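Local coordinates for capsid protein (Penaeus vannamei nodavirus, PDB 5YKZ) that forms the protruding domain of a shrimp nodavirus capsid protein and probably builds, paired with a second copy, the dimeric spikes of the virus particle, at residues B[30-44]-B[107-119]. Numbering follows the deposited sequence.
Sequences VTGLSPSTSYLLTPA and KQTTGFNIIAATS
The Tyr39 ring meets Ala116 CB at its edge, 3.7 Å from Tyr39 CE1, and the carbonyl oxygen of Ile115 also lies near the ring plane; Leu33 CD2 sits over one face, offset toward the rim. Ile114 CG2 reaches the same ring obliquely, 3.6 Å from Tyr39 CD1. Ser34 N donates to Tyr39 OH, tying the ring's far end to the preceding loop. The Phe112 ring takes Val30 CG2 at its edge, 3.9 Å from Phe112 CZ, while Leu41 lies alongside, pointing the same way; Phe16 meets this ring too. With CG1 anti to its carbonyl carbon (chi1 -52°) and the chain then extended (chi2 -174°), Ile114 brings CD1 tip to tip with Leu33 CD1 at 4.0 Å. Strands 38-44 and 111-118 are antiparallel neighbours in the all-beta P domain, joined by paired backbone bonds at Leu40-Ile115, Thr42-Asn113 and Ala44-Gly111. Leu41, Phe112 and Ile114 share one face of the sheet, where Leu41 also touches Phe95 and Leu97 of strand 95-101. On the other face, the Ile115 and Thr42 side chains cross at about a right angle, Ile115 CD1 3.5 Å from Thr42 OG1, and Leu40 and Ile115 pack against Ile115 and Leu40 of the second subunit. One water bridges Thr42 OG1, Pro43 O and Asn113 ND2.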
loop_
_atom_site.group_PDB
_atom_site.type_symbol
_atom_site.label_atom_id
_atom_site.label_comp_id
_atom_site.label_asym_id
_atom_site.label_seq_id
_atom_site.Cartn_x
_atom_site.Cartn_y
_atom_site.Cartn_z
ATOM N N VAL B 30 -3.676 8.128 -16.434
ATOM C CA VAL B 30 -3.977 8.913 -15.258
ATOM C C VAL B 30 -3.788 10.383 -15.626
ATOM O O VAL B 30 -2.754 10.753 -16.160
ATOM C CB VAL B 30 -3.051 8.501 -14.105
ATOM C CG1 VAL B 30 -3.320 9.295 -12.896
ATOM C CG2 VAL B 30 -3.198 6.999 -13.807
ATOM N N THR B 31 -4.810 11.186 -15.309
ATOM C CA THR B 31 -4.832 12.581 -15.665
ATOM C C THR B 31 -5.029 13.469 -14.476
ATOM O O THR B 31 -5.262 13.069 -13.348
ATOM C CB THR B 31 -6.032 12.799 -16.666
ATOM O OG1 THR B 31 -7.264 12.633 -15.991
ATOM C CG2 THR B 31 -5.959 11.886 -17.877
ATOM N N GLY B 32 -4.915 14.761 -14.746
ATOM C CA GLY B 32 -5.218 15.768 -13.794
ATOM C C GLY B 32 -4.173 16.079 -12.778
ATOM O O GLY B 32 -4.529 16.693 -11.787
ATOM N N LEU B 33 -2.921 15.740 -13.038
ATOM C CA LEU B 33 -1.868 16.057 -12.101
ATOM C C LEU B 33 -1.039 17.292 -12.569
ATOM O O LEU B 33 -1.385 17.910 -13.580
ATOM C CB LEU B 33 -0.996 14.788 -11.990
ATOM C CG LEU B 33 -1.749 13.619 -11.346
ATOM C CD1 LEU B 33 -1.008 12.283 -11.591
ATOM C CD2 LEU B 33 -1.918 13.851 -9.870
ATOM N N SER B 34 -0.018 17.644 -11.839
ATOM C CA SER B 34 0.804 18.747 -12.252
ATOM C C SER B 34 1.715 18.384 -13.387
ATOM O O SER B 34 2.240 17.261 -13.419
ATOM C CB SER B 34 1.653 19.246 -11.107
ATOM O OG SER B 34 0.933 19.611 -9.998
ATOM N N PRO B 35 1.931 19.281 -14.365
ATOM C CA PRO B 35 2.794 18.975 -15.459
ATOM C C PRO B 35 4.208 18.659 -15.011
ATOM O O PRO B 35 4.736 19.275 -14.067
ATOM C CB PRO B 35 2.728 20.235 -16.331
ATOM C CG PRO B 35 1.403 20.768 -16.024
ATOM C CD PRO B 35 1.342 20.639 -14.536
ATOM N N SER B 36 4.851 17.722 -15.685
ATOM C CA SER B 36 6.281 17.453 -15.525
ATOM C C SER B 36 6.667 17.349 -14.108
ATOM O O SER B 36 7.663 17.896 -13.647
ATOM C CB SER B 36 7.133 18.492 -16.324
ATOM O OG SER B 36 6.716 18.584 -17.673
ATOM N N THR B 37 5.933 16.516 -13.347
ATOM C CA THR B 37 6.129 16.330 -11.925
ATOM C C THR B 37 6.144 14.801 -11.628
ATOM O O THR B 37 5.370 14.053 -12.216
ATOM C CB THR B 37 4.957 16.935 -11.138
ATOM O OG1 THR B 37 4.938 18.391 -11.423
ATOM C CG2 THR B 37 5.106 16.807 -9.624
ATOM N N SER B 38 6.971 14.458 -10.690
ATOM C CA SER B 38 7.120 13.041 -10.267
ATOM C C SER B 38 6.263 12.770 -9.071
ATOM O O SER B 38 6.114 13.538 -8.112
ATOM C CB SER B 38 8.574 12.764 -10.009
ATOM O OG SER B 38 9.238 12.731 -11.341
ATOM N N TYR B 39 5.688 11.554 -9.129
ATOM C CA TYR B 39 4.781 11.005 -8.096
ATOM C C TYR B 39 5.189 9.639 -7.706
ATOM O O TYR B 39 5.799 8.911 -8.558
ATOM C CB TYR B 39 3.335 11.012 -8.612
ATOM C CG TYR B 39 2.828 12.363 -8.909
ATOM C CD1 TYR B 39 2.237 13.118 -7.902
ATOM C CD2 TYR B 39 2.914 12.949 -10.166
ATOM C CE1 TYR B 39 1.799 14.416 -8.142
ATOM C CE2 TYR B 39 2.448 14.243 -10.400
ATOM C CZ TYR B 39 1.908 14.929 -9.370
ATOM O OH TYR B 39 1.414 16.218 -9.651
ATOM N N LEU B 40 4.828 9.191 -6.561
ATOM C CA LEU B 40 4.958 7.762 -6.132
ATOM C C LEU B 40 3.578 7.168 -6.064
ATOM O O LEU B 40 2.650 7.823 -5.516
ATOM C CB LEU B 40 5.582 7.785 -4.786
ATOM C CG LEU B 40 6.114 6.519 -4.278
ATOM C CD1 LEU B 40 7.381 6.010 -5.046
ATOM C CD2 LEU B 40 6.391 6.593 -2.782
ATOM N N LEU B 41 3.406 5.959 -6.531
ATOM C CA LEU B 41 2.138 5.250 -6.469
ATOM C C LEU B 41 2.272 4.053 -5.592
ATOM O O LEU B 41 3.224 3.268 -5.746
ATOM C CB LEU B 41 1.676 4.770 -7.856
ATOM C CG LEU B 41 1.905 5.694 -9.013
ATOM C CD1 LEU B 41 1.406 5.124 -10.297
ATOM C CD2 LEU B 41 1.253 7.081 -8.785
ATOM N N THR B 42 1.332 3.823 -4.648
ATOM C CA THR B 42 1.331 2.694 -3.757
ATOM C C THR B 42 -0.018 2.013 -3.811
ATOM O O THR B 42 -1.056 2.705 -3.958
ATOM C CB THR B 42 1.656 3.176 -2.317
ATOM O OG1 THR B 42 0.688 4.226 -1.912
ATOM C CG2 THR B 42 3.009 3.729 -2.243
ATOM N N PRO B 43 -0.078 0.699 -3.687
ATOM C CA PRO B 43 -1.354 -0.024 -3.842
ATOM C C PRO B 43 -2.261 0.084 -2.644
ATOM O O PRO B 43 -1.762 0.195 -1.514
ATOM C CB PRO B 43 -0.887 -1.488 -4.019
ATOM C CG PRO B 43 0.422 -1.534 -3.253
ATOM C CD PRO B 43 1.079 -0.225 -3.504
ATOM N N ALA B 44 -3.534 -0.086 -2.813
ATOM C CA ALA B 44 -4.518 -0.124 -1.730
ATOM C C ALA B 44 -5.806 -0.705 -2.226
ATOM O O ALA B 44 -6.165 -0.491 -3.437
ATOM C CB ALA B 44 -4.766 1.253 -1.139
ATOM N N LYS B 107 -13.611 -9.068 -11.149
ATOM C CA LYS B 107 -14.021 -7.686 -11.364
ATOM C C LYS B 107 -13.953 -6.831 -10.106
ATOM O O LYS B 107 -14.563 -5.743 -10.032
ATOM C CB LYS B 107 -15.471 -7.613 -11.936
ATOM C CG LYS B 107 -15.748 -8.389 -13.195
ATOM C CD LYS B 107 -14.799 -7.890 -14.240
ATOM C CE LYS B 107 -15.219 -8.438 -15.677
ATOM N NZ LYS B 107 -14.202 -8.159 -16.684
ATOM N N GLN B 108 -13.221 -7.331 -9.093
ATOM C CA GLN B 108 -13.054 -6.602 -7.835
ATOM C C GLN B 108 -12.352 -5.270 -8.137
ATOM O O GLN B 108 -11.731 -5.072 -9.158
ATOM C CB GLN B 108 -12.217 -7.432 -6.851
ATOM C CG GLN B 108 -12.975 -8.639 -6.330
ATOM C CD GLN B 108 -13.024 -9.850 -7.258
ATOM O OE1 GLN B 108 -12.328 -9.882 -8.251
ATOM N NE2 GLN B 108 -13.908 -10.805 -6.927
ATOM N N THR B 109 -12.438 -4.348 -7.173
ATOM C CA THR B 109 -11.891 -3.013 -7.293
ATOM C C THR B 109 -10.681 -2.864 -6.419
ATOM O O THR B 109 -10.750 -3.043 -5.182
ATOM C CB THR B 109 -12.922 -1.963 -6.906
ATOM O OG1 THR B 109 -14.070 -2.053 -7.786
ATOM C CG2 THR B 109 -12.374 -0.563 -7.081
ATOM N N THR B 110 -9.566 -2.532 -7.052
ATOM C CA THR B 110 -8.331 -2.190 -6.321
ATOM C C THR B 110 -7.847 -0.880 -6.918
ATOM O O THR B 110 -8.371 -0.385 -7.912
ATOM C CB THR B 110 -7.292 -3.275 -6.383
ATOM O OG1 THR B 110 -6.724 -3.353 -7.678
ATOM C CG2 THR B 110 -7.846 -4.621 -5.948
ATOM N N GLY B 111 -6.797 -0.312 -6.318
ATOM C CA GLY B 111 -6.313 0.969 -6.744
ATOM C C GLY B 111 -4.984 1.327 -6.147
ATOM O O GLY B 111 -4.229 0.463 -5.652
ATOM N N PHE B 112 -4.702 2.600 -6.217
ATOM C CA PHE B 112 -3.422 3.137 -5.782
ATOM C C PHE B 112 -3.606 4.529 -5.254
ATOM O O PHE B 112 -4.550 5.246 -5.641
ATOM C CB PHE B 112 -2.336 3.077 -6.900
ATOM C CG PHE B 112 -2.763 3.738 -8.181
ATOM C CD1 PHE B 112 -3.464 3.019 -9.126
ATOM C CD2 PHE B 112 -2.385 5.010 -8.445
ATOM C CE1 PHE B 112 -3.806 3.607 -10.330
ATOM C CE2 PHE B 112 -2.695 5.582 -9.671
ATOM C CZ PHE B 112 -3.421 4.870 -10.598
ATOM N N ASN B 113 -2.695 4.930 -4.373
ATOM C CA ASN B 113 -2.523 6.300 -3.938
ATOM C C ASN B 113 -1.517 6.990 -4.713
ATOM O O ASN B 113 -0.489 6.396 -5.009
ATOM C CB ASN B 113 -2.183 6.332 -2.442
ATOM C CG ASN B 113 -3.508 6.013 -1.613
ATOM O OD1 ASN B 113 -4.554 6.547 -1.866
ATOM N ND2 ASN B 113 -3.433 5.126 -0.888
ATOM N N ILE B 114 -1.765 8.237 -5.123
ATOM C CA ILE B 114 -0.800 9.075 -5.827
ATOM C C ILE B 114 -0.234 10.040 -4.817
ATOM O O ILE B 114 -0.956 10.895 -4.270
ATOM C CB ILE B 114 -1.429 9.819 -6.978
ATOM C CG1 ILE B 114 -2.191 8.862 -7.921
ATOM C CG2 ILE B 114 -0.362 10.642 -7.683
ATOM C CD1 ILE B 114 -2.719 9.540 -9.152
ATOM N N ILE B 115 1.018 9.874 -4.491
ATOM C CA ILE B 115 1.718 10.559 -3.392
ATOM C C ILE B 115 2.617 11.598 -4.000
ATOM O O ILE B 115 3.300 11.395 -4.962
ATOM C CB ILE B 115 2.534 9.579 -2.580
ATOM C CG1 ILE B 115 1.623 8.501 -2.051
ATOM C CG2 ILE B 115 3.216 10.308 -1.438
ATOM C CD1 ILE B 115 2.262 7.316 -1.538
ATOM N N ALA B 116 2.491 12.818 -3.418
ATOM C CA ALA B 116 3.100 14.032 -3.930
ATOM C C ALA B 116 3.823 14.797 -2.828
ATOM O O ALA B 116 3.335 14.853 -1.695
ATOM C CB ALA B 116 1.984 14.929 -4.523
ATOM N N ALA B 117 4.865 15.470 -3.237
ATOM C CA ALA B 117 5.404 16.481 -2.377
ATOM C C ALA B 117 4.510 17.697 -2.302
ATOM O O ALA B 117 3.870 18.062 -3.266
ATOM C CB ALA B 117 6.721 16.924 -2.939
ATOM N N THR B 118 4.520 18.333 -1.148
ATOM C CA THR B 118 3.805 19.584 -0.875
ATOM C C THR B 118 4.578 20.367 0.190
ATOM O O THR B 118 5.608 19.950 0.678
ATOM C CB THR B 118 2.404 19.212 -0.374
ATOM O OG1 THR B 118 1.534 20.376 -0.292
ATOM C CG2 THR B 118 2.366 18.509 0.979
ATOM N N SER B 119 4.079 21.558 0.483
ATOM C CA SER B 119 4.610 22.405 1.590
ATOM C C SER B 119 4.167 21.932 2.962
ATOM O O SER B 119 4.832 22.337 3.917
ATOM C CB SER B 119 4.055 23.789 1.402
ATOM O OG SER B 119 2.644 23.710 1.361
HETATM O O HOH W 1 5.499 15.287 -6.153
HETATM O O HOH W 2 -1.262 3.004 -0.460
#